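BsaWI endonuclease (Geobacillus stearothermophilus, PDB 4ZSF) is a type II restriction endonuclease of the PD-(D/E)XK class that binds DNA and probably cleaves it in a metal-dependent reaction. Local coordinates at residues 70-73 with 74-78; 109-113 with 114-118; 236-239 with 240-244. One frame throughout, in Å; residues are numbered along the deposited sequence. Where two conformers were deposited one is given.

In the fold
The three contacts follow one another in series along the chain, and helix 70-103 relates them. Interaction 1 is its N-terminal end, beside helix 49-65 and the second subunit; the same helix farther on touches residues of both other contacts. Interactions 2 and 3 sit at the two outermost strands of the mixed sheet, 108-112 and 235-238, their centres about 22 Å apart, and each is a strand running into a helix. All three are partly buried. Interaction 1 pairs a surface salt bridge with buried isoleucines, interaction 2 uses a carboxylate at a helix start, and interaction 3 joins apolar packing to a calcium site. DNA phosphates lie beside the first two only.

Interaction 1 (70-73 with 74-78); sequences PDII and QKVIS. With nucleotides of chain B.
The ammonium nitrogen NZ of Lys75 meets both carboxylate oxygens of Asp71, one turn earlier on helix 70-103. The stronger bond runs from Lys75 NZ to Asp71 OD1 at 2.8 Å and uses the syn lone pair; the second, from NZ to Asp71 OD2 at 3.3 Å, is weak. This uneven two-oxygen salt bridge depends on a bend at the end of the lysine (chi4 49°), which turns NZ in to the OD2 side of Asp71 OD1 after CG and CD have passed the carbonyl oxygen of Asp71. Beneath it, regular i to i+4 backbone bonds are made, among them Lys75 N to Asp71 O at 3.0 Å.

Another face of the helix is apolar. Ile73 and Ile77 lie side by side and point the same way, with Ile73 CG2 3.8 Å from Ile77 CD1, and both pack on Tyr57 of helix 49-65. Ile72 and Val76 are more loosely paired and meet Ile67 of the second subunit.

At the far end, Ser78 OG donates a hydrogen bond of 2.7 Å to OP1 of DT10 in chain B. A first torsion of 163° swings this hydroxyl away from the main-chain N and out to the phosphate. One short run of helix thus divides its chemistry by face: charge pairing on the exposed side, aliphatic packing against neighbouring helix and subunit, and a neutral hydroxyl contact to the DNA backbone that does not depend on base identity.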
loop_
_atom_site.group_PDB
_atom_site.type_symbol
_atom_site.label_atom_id
_atom_site.label_comp_id
_atom_site.label_asym_id
_atom_site.label_seq_id
_atom_site.Cartn_x
_atom_site.Cartn_y
_atom_site.Cartn_z
ATOM N N PRO A 70 16.211 -16.677 -11.001
ATOM C CA PRO A 70 15.551 -16.129 -9.813
ATOM C C PRO A 70 16.420 -15.077 -9.128
ATOM O O PRO A 70 15.904 -14.228 -8.369
ATOM C CB PRO A 70 15.346 -17.358 -8.920
ATOM C CG PRO A 70 16.484 -18.351 -9.399
ATOM C CD PRO A 70 16.579 -18.104 -10.863
ATOM N N ASP A 71 17.721 -15.126 -9.384
ATOM C CA ASP A 71 18.633 -14.161 -8.782
ATOM C C ASP A 71 18.461 -12.769 -9.394
ATOM O O ASP A 71 18.506 -11.765 -8.680
ATOM C CB ASP A 71 20.085 -14.648 -8.919
ATOM C CG ASP A 71 21.078 -13.665 -8.323
ATOM O OD1 ASP A 71 21.041 -13.459 -7.087
ATOM O OD2 ASP A 71 21.896 -13.086 -9.083
ATOM N N ILE A 72 18.255 -12.703 -10.707
ATOM C CA ILE A 72 18.045 -11.427 -11.370
ATOM C C ILE A 72 16.766 -10.803 -10.772
ATOM O O ILE A 72 16.700 -9.610 -10.384
ATOM C CB ILE A 72 17.902 -11.615 -12.907
ATOM C CG1 ILE A 72 19.196 -12.131 -13.541
ATOM C CG2 ILE A 72 17.453 -10.319 -13.563
ATOM C CD1 ILE A 72 20.405 -11.258 -13.312
ATOM N N ILE A 73 15.735 -11.627 -10.700
ATOM C CA ILE A 73 14.448 -11.141 -10.239
ATOM C C ILE A 73 14.559 -10.615 -8.805
ATOM O O ILE A 73 14.055 -9.516 -8.497
ATOM C CB ILE A 73 13.382 -12.275 -10.349
ATOM C CG1 ILE A 73 13.101 -12.469 -11.834
ATOM C CG2 ILE A 73 12.079 -11.862 -9.609
ATOM C CD1 ILE A 73 12.353 -13.691 -12.119
ATOM N N GLN A 74 15.209 -11.390 -7.952
ATOM C CA GLN A 74 15.332 -10.992 -6.566
ATOM C C GLN A 74 16.075 -9.646 -6.489
ATOM O O GLN A 74 15.645 -8.735 -5.775
ATOM C CB GLN A 74 16.050 -12.077 -5.748
ATOM C CG GLN A 74 16.256 -11.727 -4.271
ATOM C CD GLN A 74 16.967 -12.802 -3.480
ATOM O OE1 GLN A 74 17.947 -13.396 -3.939
ATOM N NE2 GLN A 74 16.487 -13.049 -2.265
ATOM N N LYS A 75 17.156 -9.523 -7.255
ATOM C CA LYS A 75 18.005 -8.311 -7.192
ATOM C C LYS A 75 17.231 -7.087 -7.666
ATOM O O LYS A 75 17.402 -5.963 -7.113
ATOM C CB LYS A 75 19.253 -8.491 -8.024
ATOM C CG LYS A 75 20.281 -9.471 -7.339
ATOM C CD LYS A 75 21.460 -9.727 -8.259
ATOM C CE LYS A 75 22.750 -10.097 -7.516
ATOM N NZ LYS A 75 22.598 -11.173 -6.497
ATOM N N VAL A 76 16.426 -7.261 -8.722
ATOM C CA VAL A 76 15.677 -6.102 -9.209
ATOM C C VAL A 76 14.637 -5.694 -8.182
ATOM O O VAL A 76 14.460 -4.500 -7.907
ATOM C CB VAL A 76 15.010 -6.393 -10.604
ATOM C CG1 VAL A 76 14.038 -5.286 -10.964
ATOM C CG2 VAL A 76 16.106 -6.513 -11.674
ATOM N N ILE A 77 13.965 -6.663 -7.582
ATOM C CA ILE A 77 12.924 -6.317 -6.609
ATOM C C ILE A 77 13.525 -5.661 -5.374
ATOM O O ILE A 77 12.949 -4.725 -4.799
ATOM C CB ILE A 77 12.139 -7.596 -6.222
ATOM C CG1 ILE A 77 11.259 -7.987 -7.435
ATOM C CG2 ILE A 77 11.282 -7.316 -4.997
ATOM C CD1 ILE A 77 10.457 -9.320 -7.260
ATOM N N SER A 78 14.632 -6.201 -4.922
ATOM C CA SER A 78 15.354 -5.605 -3.785
ATOM C C SER A 78 15.698 -4.097 -4.077
ATOM O O SER A 78 15.476 -3.193 -3.279
ATOM C CB SER A 78 16.619 -6.408 -3.531
ATOM O OG SER A 78 17.559 -5.691 -2.726
ATOM P P DT B 10 16.047 -6.336 0.761
ATOM O OP1 DT B 10 17.272 -6.255 -0.071
ATOM O OP2 DT B 10 16.050 -7.087 2.020
ATOM O "O5'" DT B 10 15.645 -4.817 1.065
ATOM C "C5'" DT B 10 15.422 -3.908 -0.017
ATOM C "C4'" DT B 10 14.929 -2.574 0.526
ATOM O "O4'" DT B 10 13.697 -2.807 1.246
ATOM C "C3'" DT B 10 15.886 -1.979 1.567
ATOM O "O3'" DT B 10 16.391 -0.716 1.079
ATOM C "C2'" DT B 10 15.018 -1.825 2.854
ATOM C "C1'" DT B 10 13.611 -1.885 2.322
ATOM N N1 DT B 10 12.629 -2.471 3.257
ATOM C C2 DT B 10 11.503 -1.753 3.562
ATOM O O2 DT B 10 11.329 -0.612 3.169
ATOM N N3 DT B 10 10.586 -2.401 4.335
ATOM C C4 DT B 10 10.669 -3.678 4.799
ATOM O O4 DT B 10 9.781 -4.167 5.498
ATOM C C5 DT B 10 11.903 -4.405 4.447
ATOM C C7 DT B 10 12.164 -5.817 4.950
ATOM C C6 DT B 10 12.819 -3.757 3.701
ATOM P P DG B 9 10.101 -9.978 0.602
ATOM O OP1 DG B 9 9.925 -10.978 -0.474
ATOM O OP2 DG B 9 10.014 -10.346 2.017
ATOM O "O5'" DG B 9 11.393 -9.134 0.424
ATOM C "C5'" DG B 9 11.833 -8.713 -0.905
ATOM C "C4'" DG B 9 12.653 -7.449 -0.820
ATOM O "O4'" DG B 9 11.764 -6.314 -0.548
ATOM C "C3'" DG B 9 13.702 -7.466 0.292
ATOM O "O3'" DG B 9 14.878 -6.829 -0.188
ATOM C "C2'" DG B 9 13.000 -6.719 1.450
ATOM C "C1'" DG B 9 12.064 -5.749 0.726
ATOM N N9 DG B 9 10.763 -5.561 1.401
ATOM C C8 DG B 9 10.076 -6.476 2.166
ATOM N N7 DG B 9 8.942 -5.983 2.612
ATOM C C5 DG B 9 8.909 -4.677 2.140
ATOM C C6 DG B 9 7.905 -3.670 2.268
ATOM O O6 DG B 9 6.869 -3.751 2.886
ATOM N N1 DG B 9 8.244 -2.470 1.621
ATOM C C2 DG B 9 9.392 -2.313 0.888
ATOM N N2 DG B 9 9.619 -1.091 0.342
ATOM N N3 DG B 9 10.304 -3.241 0.760
ATOM C C4 DG B 9 10.002 -4.405 1.399
#

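Interaction 2 (109-113 with 114-118); sequences RILLQ and KDLNM. With nucleotides of chain B.
The carboxylate of Asp115, which caps the N-terminus of helix 113-121, is approached from above its plane by the backbone N-H of Leu112, hydrogen-bonded to OD2 at 2.8 Å with the donor 36° out of that plane. The leucine side chain crosses near the same oxygen, its CB standing 3.4 Å from Asp115 OD2. Lys96 of helix 70-103 forms a salt bridge to OD2 as well, so one carboxylate oxygen serves both a main-chain donor and a charged one. The amide of Gln113 is held outside the two segments, its NE2 hydrogen-bonded to OD1 of Asn142.

The helix starts directly after strand 108-112, an outermost strand of the sheet within this chain. Leu112 is the N-cap and Asp115, three residues on, bonds its N-H as in a capping box, but leucine has no side-chain acceptor for the reciprocal bond, so the box is not complete. Asp115 reaches back because its CG lies beside its own backbone N (chi1 -62°). The first helical bonds follow at once: Leu116 N to Leu112 O at 3.0 Å and Asn117 N to Gln113 O at 2.9 Å. The negative carboxylate near the start of the helix would be expected to suit the helix dipole.

Strand 109-112 and helix 114-118 run at 91° to each other, and Leu111 and Leu116 also cross at about a right angle, with Leu111 CD1 4.0 Å from Leu116 CD1. Around them, Tyr147 of strand 146-152 and Ile139 of helix 129-140 pack on Leu116. Lys114 lies alongside Leu112 and extends toward the DNA, where its NZ stands 3.5 Å from OP1 of DA13 in chain B, while its methylene CD is nearer, 3.2 Å from the same OP1.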
loop_
_atom_site.group_PDB
_atom_site.type_symbol
_atom_site.label_atom_id
_atom_site.label_comp_id
_atom_site.label_asym_id
_atom_site.label_seq_id
_atom_site.Cartn_x
_atom_site.Cartn_y
_atom_site.Cartn_z
ATOM N N ARG A 109 11.683 28.613 7.728
ATOM C CA ARG A 109 12.389 27.399 7.328
ATOM C C ARG A 109 11.415 26.250 7.220
ATOM O O ARG A 109 10.372 26.227 7.868
ATOM C CB ARG A 109 13.510 27.025 8.312
ATOM C CG ARG A 109 13.011 26.849 9.722
ATOM C CD ARG A 109 14.246 26.342 10.565
ATOM N NE ARG A 109 13.939 26.289 11.990
ATOM C CZ ARG A 109 14.821 25.912 12.922
ATOM N NH1 ARG A 109 16.069 25.606 12.578
ATOM N NH2 ARG A 109 14.480 25.894 14.205
ATOM N N ILE A 110 11.820 25.307 6.376
ATOM C CA ILE A 110 11.142 24.074 6.136
ATOM C C ILE A 110 11.710 23.027 7.076
ATOM O O ILE A 110 12.944 22.909 7.272
ATOM C CB ILE A 110 11.323 23.599 4.656
ATOM C CG1 ILE A 110 10.566 24.564 3.721
ATOM C CG2 ILE A 110 10.894 22.172 4.495
ATOM C CD1 ILE A 110 10.917 24.330 2.227
ATOM N N LEU A 111 10.790 22.257 7.631
ATOM C CA LEU A 111 11.111 21.144 8.516
ATOM C C LEU A 111 10.636 19.825 7.934
ATOM O O LEU A 111 9.480 19.745 7.427
ATOM C CB LEU A 111 10.403 21.313 9.863
ATOM C CG LEU A 111 10.550 22.638 10.575
ATOM C CD1 LEU A 111 9.613 22.556 11.789
ATOM C CD2 LEU A 111 12.010 22.841 10.969
ATOM N N LEU A 112 11.436 18.771 8.086
ATOM C CA LEU A 112 10.880 17.407 7.833
ATOM C C LEU A 112 9.869 17.063 8.897
ATOM O O LEU A 112 9.866 17.631 9.981
ATOM C CB LEU A 112 11.975 16.328 7.838
ATOM C CG LEU A 112 13.118 16.639 6.872
ATOM C CD1 LEU A 112 14.364 15.747 7.224
ATOM C CD2 LEU A 112 12.644 16.300 5.431
ATOM N N GLN A 113 8.953 16.157 8.595
ATOM C CA GLN A 113 8.033 15.696 9.647
ATOM C C GLN A 113 8.810 15.261 10.895
ATOM O O GLN A 113 8.430 15.639 12.028
ATOM C CB GLN A 113 7.159 14.556 9.119
ATOM C CG GLN A 113 6.323 13.930 10.191
ATOM C CD GLN A 113 5.544 12.723 9.666
ATOM O OE1 GLN A 113 4.681 12.861 8.804
ATOM N NE2 GLN A 113 5.873 11.534 10.173
ATOM N N LYS A 114 9.912 14.503 10.747
ATOM C CA LYS A 114 10.601 14.098 11.985
ATOM C C LYS A 114 11.248 15.313 12.716
ATOM O O LYS A 114 11.416 15.276 13.929
ATOM C CB LYS A 114 11.665 13.023 11.710
ATOM C CG LYS A 114 12.848 13.548 10.975
ATOM C CD LYS A 114 14.006 12.567 11.076
ATOM C CE LYS A 114 14.940 12.730 9.898
ATOM N NZ LYS A 114 14.399 12.082 8.648
ATOM N N ASP A 115 11.631 16.356 11.982
ATOM C CA ASP A 115 12.137 17.598 12.618
ATOM C C ASP A 115 11.033 18.224 13.491
ATOM O O ASP A 115 11.238 18.595 14.647
ATOM C CB ASP A 115 12.581 18.656 11.585
ATOM C CG ASP A 115 13.725 18.219 10.709
ATOM O OD1 ASP A 115 14.599 17.444 11.205
ATOM O OD2 ASP A 115 13.786 18.698 9.541
ATOM N N LEU A 116 9.865 18.404 12.887
ATOM C CA LEU A 116 8.757 18.969 13.643
ATOM C C LEU A 116 8.407 18.076 14.840
ATOM O O LEU A 116 8.153 18.563 15.929
ATOM C CB LEU A 116 7.533 19.143 12.748
ATOM C CG LEU A 116 6.354 19.789 13.485
ATOM C CD1 LEU A 116 6.766 21.152 14.164
ATOM C CD2 LEU A 116 5.157 19.995 12.484
ATOM N N ASN A 117 8.426 16.762 14.657
ATOM C CA ASN A 117 8.126 15.864 15.804
ATOM C C ASN A 117 9.083 16.133 17.000
ATOM O O ASN A 117 8.638 16.301 18.132
ATOM C CB ASN A 117 8.227 14.384 15.354
ATOM C CG ASN A 117 7.887 13.404 16.471
ATOM O OD1 ASN A 117 6.798 13.426 17.004
ATOM N ND2 ASN A 117 8.834 12.563 16.828
ATOM N N MET A 118 10.383 16.175 16.727
ATOM C CA MET A 118 11.400 16.480 17.755
ATOM C C MET A 118 11.232 17.890 18.375
ATOM O O MET A 118 11.371 18.098 19.589
ATOM C CB MET A 118 12.814 16.340 17.160
ATOM P P DA B 13 15.593 8.218 11.158
ATOM O OP1 DA B 13 15.157 9.613 10.955
ATOM O OP2 DA B 13 17.035 7.846 11.121
ATOM O "O5'" DA B 13 15.004 7.753 12.555
ATOM C "C5'" DA B 13 13.615 7.545 12.714
ATOM C "C4'" DA B 13 13.388 6.601 13.875
ATOM O "O4'" DA B 13 13.440 5.224 13.395
ATOM C "C3'" DA B 13 14.446 6.691 15.004
ATOM O "O3'" DA B 13 13.837 6.557 16.247
ATOM C "C2'" DA B 13 15.323 5.475 14.748
ATOM C "C1'" DA B 13 14.260 4.495 14.274
ATOM N N9 DA B 13 14.825 3.317 13.639
ATOM C C8 DA B 13 16.052 3.218 13.043
ATOM N N7 DA B 13 16.342 2.000 12.631
ATOM C C5 DA B 13 15.244 1.259 13.041
ATOM C C6 DA B 13 14.945 -0.087 12.922
ATOM N N6 DA B 13 15.772 -0.959 12.324
ATOM N N1 DA B 13 13.775 -0.523 13.454
ATOM C C2 DA B 13 12.949 0.374 14.023
ATOM N N3 DA B 13 13.142 1.674 14.201
ATOM C C4 DA B 13 14.312 2.054 13.675
#

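Interaction 3 (236-239 with 240-244); sequences YPID and INLEL. With CA (calcium ion), chain F.
Asp239 spends its two carboxylate oxygens on different partners. OD1 accepts the backbone N-H of Asn241 at 2.9 Å, from 45° above the carboxylate plane, an Asx turn. OD2 binds the calcium ion at 2.3 Å. The main-chain carbonyl of the same residue closes a type I beta turn, Leu242 N to Asp239 O at 2.9 Å, which reverses the chain between strand 235-238 and helix 243-258. The acid can serve the turn because its CG lies between the backbone N and the carbonyl carbon (chi1 63°), close over the following peptide.

Two waters take up further donors and acceptors round the turn. Water 1 accepts from the backbone N of Asp239, at 2.9 Å, and from the backbone N of Glu243, linking the chain before the turn to the first residue of the helix. Water 2 is a calcium ligand at 2.5 Å; it accepts from Asn241 ND2 at 2.7 Å, donates to Glu243 OE2 at 2.7 Å and gives a weak bond to Asp239 OD1. Asn241 and Glu243 are therefore second-shell residues that orient this water, and water 3 is a further ligand of the ion.

The other side of the contact is apolar. Leu244 CD1 packs at Tyr236 CB and beside the Pro237 ring, and Ile238 CD1 lies 3.7 Å from Leu242 CD2, with Phe226 of the adjacent strand touching both residues.

The carboxylates of Asp239 and Glu243 are like charges near each other but not in contact. Calcium on Asp239 OD2, together with water 2, which bridges the ion to Glu243 OE2, would be expected to offset the repulsion between the two acids.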
loop_
_atom_site.group_PDB
_atom_site.type_symbol
_atom_site.label_atom_id
_atom_site.label_comp_id
_atom_site.label_asym_id
_atom_site.label_seq_id
_atom_site.Cartn_x
_atom_site.Cartn_y
_atom_site.Cartn_z
ATOM N N TYR A 236 1.274 26.475 -10.159
ATOM C CA TYR A 236 2.380 27.373 -10.471
ATOM C C TYR A 236 3.671 26.678 -10.916
ATOM O O TYR A 236 3.985 25.621 -10.376
ATOM C CB TYR A 236 2.753 28.156 -9.210
ATOM C CG TYR A 236 1.593 28.895 -8.587
ATOM C CD1 TYR A 236 1.128 30.106 -9.135
ATOM C CD2 TYR A 236 0.993 28.409 -7.425
ATOM C CE1 TYR A 236 0.070 30.802 -8.538
ATOM C CE2 TYR A 236 -0.068 29.104 -6.822
ATOM C CZ TYR A 236 -0.490 30.315 -7.379
ATOM O OH TYR A 236 -1.555 30.977 -6.750
ATOM N N PRO A 237 4.425 27.275 -11.860
ATOM C CA PRO A 237 5.687 26.679 -12.284
ATOM C C PRO A 237 6.823 27.002 -11.319
ATOM O O PRO A 237 6.913 28.147 -10.804
ATOM C CB PRO A 237 5.956 27.297 -13.667
ATOM C CG PRO A 237 5.283 28.691 -13.593
ATOM C CD PRO A 237 4.036 28.446 -12.655
ATOM N N ILE A 238 7.687 26.003 -11.087
ATOM C CA ILE A 238 8.928 26.238 -10.344
ATOM C C ILE A 238 10.062 25.507 -11.013
ATOM O O ILE A 238 9.852 24.620 -11.874
ATOM C CB ILE A 238 8.853 25.766 -8.859
ATOM C CG1 ILE A 238 8.349 24.315 -8.807
ATOM C CG2 ILE A 238 7.991 26.736 -7.969
ATOM C CD1 ILE A 238 8.530 23.680 -7.365
ATOM N N ASP A 239 11.287 25.907 -10.687
ATOM C CA ASP A 239 12.448 25.134 -11.052
ATOM C C ASP A 239 13.280 25.026 -9.768
ATOM O O ASP A 239 12.732 25.194 -8.652
ATOM C CB ASP A 239 13.248 25.757 -12.192
ATOM C CG ASP A 239 13.828 27.108 -11.817
ATOM O OD1 ASP A 239 13.772 27.538 -10.638
ATOM O OD2 ASP A 239 14.432 27.666 -12.719
ATOM N N ILE A 240 14.556 24.727 -9.929
ATOM C CA ILE A 240 15.397 24.433 -8.751
ATOM C C ILE A 240 15.409 25.600 -7.717
ATOM O O ILE A 240 15.630 25.399 -6.505
ATOM C CB ILE A 240 16.820 24.068 -9.249
ATOM C CG1 ILE A 240 17.722 23.654 -8.101
ATOM C CG2 ILE A 240 17.445 25.229 -10.012
ATOM C CD1 ILE A 240 19.122 23.271 -8.648
ATOM N N ASN A 241 15.159 26.824 -8.181
ATOM C CA ASN A 241 15.102 27.942 -7.231
ATOM C C ASN A 241 13.801 28.111 -6.435
ATOM O O ASN A 241 13.743 28.927 -5.512
ATOM C CB ASN A 241 15.400 29.225 -8.018
ATOM C CG ASN A 241 16.762 29.189 -8.589
ATOM O OD1 ASN A 241 17.714 29.025 -7.832
ATOM N ND2 ASN A 241 16.880 29.262 -9.936
ATOM N N LEU A 242 12.747 27.358 -6.773
ATOM C CA LEU A 242 11.509 27.388 -6.004
ATOM C C LEU A 242 10.915 28.811 -5.837
ATOM O O LEU A 242 10.338 29.142 -4.805
ATOM C CB LEU A 242 11.684 26.749 -4.600
ATOM C CG LEU A 242 12.350 25.352 -4.553
ATOM C CD1 LEU A 242 12.430 24.894 -3.089
ATOM C CD2 LEU A 242 11.558 24.361 -5.387
ATOM N N GLU A 243 11.054 29.652 -6.863
ATOM C CA GLU A 243 10.784 31.058 -6.642
ATOM C C GLU A 243 9.385 31.393 -6.206
ATOM O O GLU A 243 9.197 32.132 -5.229
ATOM C CB GLU A 243 11.087 31.855 -7.917
ATOM C CG GLU A 243 12.550 31.862 -8.339
ATOM C CD GLU A 243 12.795 32.892 -9.474
ATOM O OE1 GLU A 243 12.395 34.097 -9.352
ATOM O OE2 GLU A 243 13.454 32.519 -10.489
ATOM N N LEU A 244 8.376 30.916 -6.954
ATOM C CA LEU A 244 7.020 31.266 -6.567
ATOM C C LEU A 244 6.643 30.636 -5.229
ATOM O O LEU A 244 5.847 31.204 -4.473
ATOM C CB LEU A 244 5.988 30.830 -7.627
ATOM C CG LEU A 244 5.958 31.780 -8.859
ATOM C CD1 LEU A 244 5.014 31.168 -9.961
ATOM C CD2 LEU A 244 5.413 33.218 -8.501
HETATM CA CA CA F . 14.041 29.766 -13.604
HETATM O O HOH W 1 11.481 28.566 -9.581
HETATM O O HOH W 2 14.984 30.474 -11.426
HETATM O O HOH W 3 16.725 29.729 -14.006
#